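PDB 7EHU: chitin oligosaccharide binding protein NagB2 from Paenibacillus sp. FPU-7, which binds chitin oligosaccharides such as N,N'-diacetylchitobiose and N,N',N''-triacetylchitotriose, probably as the extracellular solute-binding component of a sugar import system. Local coordinates for residues D28-R40 and L81-N95. Residues are numbered along the deposited sequence; the frame is centred on the assembly and turned at random.
Sequences DSVSLTLRHINVR and LKAEMAAGKPPQIFN. With NAG (2-acetamido-2-deoxy-beta-D-glucopyranose), chain B.
Parallel strands 30-36 and 93-97 lie side by side in the alpha/beta sheet of a periplasmic-binding-protein fold, and helix 73-86, joined to the second strand by the loop 87-92, lies on the sheet face from which Arg35 projects. Their ladder is short: Ile93 N donates to Thr33 O, Arg35 N to Ile93 O (2.8 Å) and Asn95 N to Arg35 O (3.0 Å). Ahead of it, Gln92 extends the pairing with its side chain. Bent at chi2 (90°), that side chain brings Gln92 OE1 to Thr33 N at 2.8 Å, the donor standing well above the amide plane, while NE2 reaches Ser31 O through a water and also bonds Glu328. On one face of the sheet Leu34 CG rests on Ile93 CG2 (3.8 Å), next to Tyr318. From the other face Arg35 reaches helix 73-86, its chain folded at chi2 and chi3, and meets Glu84 end-on: NH1 to OE2 and NH2 to OE1, both 2.8 Å, with guanidinium and carboxylate only 28° from coplanar. Pro91 CG sits over one guanidinium face, toward its rim. Asp69 at NE and Asn76 at NH1 add further bonds, so this buried cation is held in orientation and its charge probably balanced by two acids. Beyond the strand the chain enters the glycan site. There Ile37 lies across the amide of Asn95, with Ile37 CD1 3.8 Å from Asn95 OD1, the oxygen hydrogen-bonded to Asn316 ND2. Next to it, Asn38 OD1 accepts a hydrogen bond from O6 of one bound N-acetylglucosamine at 2.8 Å.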
loop_
_atom_site.group_PDB
_atom_site.type_symbol
_atom_site.label_atom_id
_atom_site.label_comp_id
_atom_site.label_asym_id
_atom_site.label_seq_id
_atom_site.Cartn_x
_atom_site.Cartn_y
_atom_site.Cartn_z
ATOM N N ASP A 28 37.118 -5.308 1.503
ATOM C CA ASP A 28 37.434 -3.968 1.009
ATOM C C ASP A 28 36.469 -2.924 1.571
ATOM O O ASP A 28 35.321 -3.233 1.904
ATOM C CB ASP A 28 37.346 -3.909 -0.530
ATOM C CG ASP A 28 38.384 -4.773 -1.232
ATOM O OD1 ASP A 28 39.043 -5.603 -0.570
ATOM O OD2 ASP A 28 38.529 -4.615 -2.468
ATOM N N SER A 29 36.941 -1.690 1.705
ATOM C CA SER A 29 36.050 -0.600 2.078
ATOM C C SER A 29 34.982 -0.442 1.002
ATOM O O SER A 29 35.295 -0.363 -0.190
ATOM C CB SER A 29 36.863 0.689 2.219
ATOM O OG SER A 29 36.054 1.747 2.691
ATOM N N VAL A 30 33.718 -0.422 1.414
ATOM C CA VAL A 30 32.610 -0.259 0.476
ATOM C C VAL A 30 31.513 0.551 1.152
ATOM O O VAL A 30 31.207 0.343 2.327
ATOM C CB VAL A 30 32.113 -1.639 -0.018
ATOM C CG1 VAL A 30 31.559 -2.474 1.115
ATOM C CG2 VAL A 30 31.105 -1.489 -1.108
ATOM N N SER A 31 30.930 1.487 0.411
ATOM C CA SER A 31 29.830 2.305 0.901
ATOM C C SER A 31 28.590 1.990 0.083
ATOM O O SER A 31 28.639 2.005 -1.155
ATOM C CB SER A 31 30.155 3.799 0.782
ATOM O OG SER A 31 29.063 4.592 1.225
ATOM N N LEU A 32 27.485 1.706 0.768
ATOM C CA LEU A 32 26.222 1.385 0.112
ATOM C C LEU A 32 25.166 2.357 0.614
ATOM O O LEU A 32 25.063 2.601 1.818
ATOM C CB LEU A 32 25.786 -0.052 0.438
ATOM C CG LEU A 32 26.727 -1.145 -0.096
ATOM C CD1 LEU A 32 27.777 -1.487 0.940
ATOM C CD2 LEU A 32 25.942 -2.380 -0.482
ATOM N N THR A 33 24.382 2.906 -0.297
ATOM C CA THR A 33 23.221 3.692 0.074
ATOM C C THR A 33 22.012 2.780 0.178
ATOM O O THR A 33 21.753 1.956 -0.708
ATOM C CB THR A 33 22.979 4.805 -0.935
ATOM O OG1 THR A 33 24.139 5.650 -0.944
ATOM C CG2 THR A 33 21.717 5.616 -0.582
ATOM N N LEU A 34 21.280 2.933 1.274
ATOM C CA LEU A 34 20.073 2.165 1.559
ATOM C C LEU A 34 18.922 3.164 1.602
ATOM O O LEU A 34 18.763 3.905 2.581
ATOM C CB LEU A 34 20.228 1.401 2.872
ATOM C CG LEU A 34 19.239 0.267 3.123
ATOM C CD1 LEU A 34 19.629 -0.486 4.396
ATOM C CD2 LEU A 34 17.785 0.752 3.217
ATOM N N ARG A 35 18.156 3.204 0.513
ATOM C CA ARG A 35 16.993 4.068 0.375
ATOM C C ARG A 35 15.786 3.421 1.038
ATOM O O ARG A 35 15.380 2.319 0.658
ATOM C CB ARG A 35 16.721 4.308 -1.109
ATOM C CG ARG A 35 15.404 5.008 -1.436
ATOM C CD ARG A 35 15.368 6.496 -1.076
ATOM N NE ARG A 35 16.561 7.164 -1.551
ATOM C CZ ARG A 35 16.870 7.382 -2.828
ATOM N NH1 ARG A 35 16.036 7.000 -3.783
ATOM N NH2 ARG A 35 18.031 7.934 -3.156
ATOM N N HIS A 36 15.191 4.121 2.004
ATOM C CA HIS A 36 14.023 3.613 2.703
ATOM C C HIS A 36 13.013 4.749 2.826
ATOM O O HIS A 36 13.330 5.925 2.590
ATOM C CB HIS A 36 14.391 3.071 4.082
ATOM C CG HIS A 36 14.819 4.132 5.029
ATOM N ND1 HIS A 36 13.928 4.804 5.843
ATOM C CD2 HIS A 36 16.039 4.665 5.283
ATOM C CE1 HIS A 36 14.588 5.695 6.554
ATOM N NE2 HIS A 36 15.865 5.624 6.247
ATOM N N ILE A 37 11.789 4.391 3.201
ATOM C CA ILE A 37 10.674 5.332 3.273
ATOM C C ILE A 37 10.210 5.567 4.710
ATOM O O ILE A 37 9.153 6.174 4.928
ATOM C CB ILE A 37 9.515 4.889 2.360
ATOM C CG1 ILE A 37 8.996 3.491 2.745
ATOM C CG2 ILE A 37 9.940 4.932 0.902
ATOM C CD1 ILE A 37 7.690 3.150 2.064
ATOM N N ASN A 38 10.984 5.141 5.700
ATOM C CA ASN A 38 10.543 5.179 7.102
ATOM C C ASN A 38 10.923 6.482 7.795
ATOM O O ASN A 38 11.695 6.498 8.757
ATOM C CB ASN A 38 11.092 3.968 7.828
ATOM C CG ASN A 38 10.615 2.708 7.204
ATOM O OD1 ASN A 38 9.400 2.535 7.038
ATOM N ND2 ASN A 38 11.533 1.849 6.791
ATOM N N VAL A 39 10.339 7.580 7.290
ATOM C CA VAL A 39 10.704 8.936 7.696
ATOM C C VAL A 39 9.748 9.552 8.716
ATOM O O VAL A 39 10.141 10.460 9.451
ATOM C CB VAL A 39 10.872 9.880 6.481
ATOM C CG1 VAL A 39 11.961 9.384 5.567
ATOM C CG2 VAL A 39 9.567 10.083 5.724
ATOM N N ARG A 40 8.484 9.129 8.743
ATOM C CA ARG A 40 7.513 9.776 9.616
ATOM C C ARG A 40 7.666 9.276 11.051
ATOM O O ARG A 40 8.199 8.192 11.299
ATOM C CB ARG A 40 6.086 9.498 9.138
ATOM C CG ARG A 40 5.762 10.043 7.748
ATOM C CD ARG A 40 4.279 9.787 7.383
ATOM N NE ARG A 40 3.896 10.255 6.046
ATOM C CZ ARG A 40 3.587 9.485 4.994
ATOM N NH1 ARG A 40 3.593 8.159 5.055
ATOM N NH2 ARG A 40 3.240 10.067 3.863
ATOM N N LEU A 81 13.578 7.822 -6.884
ATOM C CA LEU A 81 14.048 6.560 -7.448
ATOM C C LEU A 81 13.771 6.510 -8.947
ATOM O O LEU A 81 14.573 5.978 -9.717
ATOM C CB LEU A 81 13.380 5.396 -6.743
ATOM C CG LEU A 81 13.853 4.006 -7.176
ATOM C CD1 LEU A 81 15.321 3.808 -6.853
ATOM C CD2 LEU A 81 13.002 2.925 -6.515
ATOM N N LYS A 82 12.637 7.072 -9.375
ATOM C CA LYS A 82 12.319 7.117 -10.803
ATOM C C LYS A 82 13.434 7.807 -11.584
ATOM O O LYS A 82 13.888 7.312 -12.628
ATOM C CB LYS A 82 10.977 7.829 -11.003
ATOM C CG LYS A 82 10.482 7.829 -12.449
ATOM C CD LYS A 82 9.137 8.546 -12.606
ATOM C CE LYS A 82 7.966 7.749 -12.038
ATOM N NZ LYS A 82 6.700 8.573 -11.925
ATOM N N ALA A 83 13.898 8.952 -11.079
ATOM C CA ALA A 83 14.928 9.718 -11.769
ATOM C C ALA A 83 16.264 8.995 -11.736
ATOM O O ALA A 83 17.008 9.002 -12.722
ATOM C CB ALA A 83 15.050 11.091 -11.113
ATOM N N GLU A 84 16.595 8.375 -10.609
ATOM C CA GLU A 84 17.834 7.621 -10.495
ATOM C C GLU A 84 17.848 6.430 -11.447
ATOM O O GLU A 84 18.869 6.152 -12.103
ATOM C CB GLU A 84 17.979 7.169 -9.047
ATOM C CG GLU A 84 18.367 8.287 -8.106
ATOM C CD GLU A 84 18.062 7.991 -6.647
ATOM O OE1 GLU A 84 18.564 8.756 -5.792
ATOM O OE2 GLU A 84 17.296 7.042 -6.331
ATOM N N MET A 85 16.710 5.750 -11.575
ATOM C CA MET A 85 16.594 4.638 -12.514
ATOM C C MET A 85 16.718 5.126 -13.956
ATOM O O MET A 85 17.369 4.474 -14.774
ATOM C CB MET A 85 15.263 3.912 -12.299
ATOM C CG MET A 85 15.250 3.034 -11.052
ATOM S SD MET A 85 16.363 1.637 -11.261
ATOM C CE MET A 85 16.024 0.726 -9.744
ATOM N N ALA A 86 16.103 6.268 -14.277
ATOM C CA ALA A 86 16.214 6.820 -15.622
ATOM C C ALA A 86 17.670 7.057 -15.988
ATOM O O ALA A 86 18.062 6.904 -17.149
ATOM C CB ALA A 86 15.389 8.104 -15.750
ATOM N N ALA A 87 18.476 7.456 -15.010
ATOM C CA ALA A 87 19.894 7.722 -15.180
ATOM C C ALA A 87 20.750 6.471 -15.060
ATOM O O ALA A 87 21.982 6.555 -15.186
ATOM C CB ALA A 87 20.358 8.739 -14.135
ATOM N N GLY A 88 20.146 5.313 -14.790
ATOM C CA GLY A 88 20.918 4.098 -14.607
ATOM C C GLY A 88 21.771 4.082 -13.363
ATOM O O GLY A 88 22.747 3.327 -13.300
ATOM N N LYS A 89 21.392 4.853 -12.346
ATOM C CA LYS A 89 22.179 5.020 -11.123
ATOM C C LYS A 89 21.289 4.905 -9.888
ATOM O O LYS A 89 21.248 5.803 -9.055
ATOM C CB LYS A 89 22.904 6.372 -11.150
ATOM C CG LYS A 89 24.023 6.457 -12.191
ATOM C CD LYS A 89 24.768 7.776 -12.115
ATOM C CE LYS A 89 26.071 7.734 -12.909
ATOM N NZ LYS A 89 26.779 9.008 -12.930
ATOM N N PRO A 90 20.569 3.802 -9.715
ATOM C CA PRO A 90 19.801 3.651 -8.467
ATOM C C PRO A 90 20.729 3.499 -7.278
ATOM O O PRO A 90 21.908 3.153 -7.430
ATOM C CB PRO A 90 19.011 2.351 -8.688
ATOM C CG PRO A 90 19.866 1.554 -9.645
ATOM C CD PRO A 90 20.476 2.598 -10.568
ATOM N N PRO A 91 20.220 3.700 -6.069
ATOM C CA PRO A 91 20.957 3.279 -4.871
ATOM C C PRO A 91 21.227 1.781 -4.924
ATOM O O PRO A 91 20.609 1.032 -5.680
ATOM C CB PRO A 91 19.975 3.602 -3.740
ATOM C CG PRO A 91 19.005 4.559 -4.305
ATOM C CD PRO A 91 18.859 4.164 -5.739
ATOM N N GLN A 92 22.128 1.325 -4.059
ATOM C CA GLN A 92 22.437 -0.098 -4.015
ATOM C C GLN A 92 21.260 -0.919 -3.494
ATOM O O GLN A 92 21.039 -2.045 -3.958
ATOM C CB GLN A 92 23.677 -0.338 -3.153
ATOM C CG GLN A 92 25.000 0.049 -3.802
ATOM C CD GLN A 92 25.410 1.476 -3.546
ATOM O OE1 GLN A 92 24.640 2.315 -3.073
ATOM N NE2 GLN A 92 26.685 1.734 -3.736
ATOM N N ILE A 93 20.520 -0.374 -2.516
ATOM C CA ILE A 93 19.367 -1.003 -1.877
ATOM C C ILE A 93 18.271 0.047 -1.819
ATOM O O ILE A 93 18.545 1.198 -1.469
ATOM C CB ILE A 93 19.690 -1.459 -0.432
ATOM C CG1 ILE A 93 20.867 -2.433 -0.396
ATOM C CG2 ILE A 93 18.445 -2.083 0.201
ATOM C CD1 ILE A 93 21.475 -2.594 0.997
ATOM N N PHE A 94 17.034 -0.327 -2.165
ATOM C CA PHE A 94 15.978 0.684 -2.205
ATOM C C PHE A 94 14.601 0.072 -2.025
ATOM O O PHE A 94 14.309 -1.004 -2.554
ATOM C CB PHE A 94 15.989 1.479 -3.537
ATOM C CG PHE A 94 16.254 0.609 -4.736
ATOM C CD1 PHE A 94 15.228 -0.041 -5.398
ATOM C CD2 PHE A 94 17.553 0.394 -5.178
ATOM C CE1 PHE A 94 15.499 -0.904 -6.441
ATOM C CE2 PHE A 94 17.823 -0.443 -6.233
ATOM C CZ PHE A 94 16.798 -1.077 -6.878
ATOM N N ASN A 95 13.730 0.810 -1.346
ATOM C CA ASN A 95 12.328 0.437 -1.288
ATOM C C ASN A 95 11.749 0.471 -2.705
ATOM O O ASN A 95 11.910 1.454 -3.440
ATOM C CB ASN A 95 11.578 1.397 -0.371
ATOM C CG ASN A 95 10.119 1.027 -0.232
ATOM O OD1 ASN A 95 9.269 1.470 -0.995
ATOM N ND2 ASN A 95 9.811 0.226 0.767
HETATM C C1 NAG B . 5.229 1.575 8.866
HETATM C C2 NAG B . 4.390 2.692 8.220
HETATM C C3 NAG B . 3.885 2.267 6.846
HETATM C C4 NAG B . 4.967 1.585 6.016
HETATM C C5 NAG B . 5.752 0.580 6.845
HETATM C C6 NAG B . 6.924 -0.017 6.108
HETATM C C7 NAG B . 3.066 4.148 9.729
HETATM C C8 NAG B . 1.814 4.231 10.566
HETATM N N2 NAG B . 3.254 2.995 9.077
HETATM O O1 NAG B . 5.790 2.011 10.055
HETATM O O3 NAG B . 3.358 3.421 6.193
HETATM O O4 NAG B . 4.328 0.788 5.020
HETATM O O5 NAG B . 6.264 1.214 8.018
HETATM O O6 NAG B . 7.708 0.979 5.475
HETATM O O7 NAG B . 3.853 5.091 9.624
HETATM O O HOH W 1 27.588 4.355 -2.898
HETATM O O HOH W 2 24.269 5.481 -4.266
HETATM O O HOH W 3 11.828 1.340 3.184
#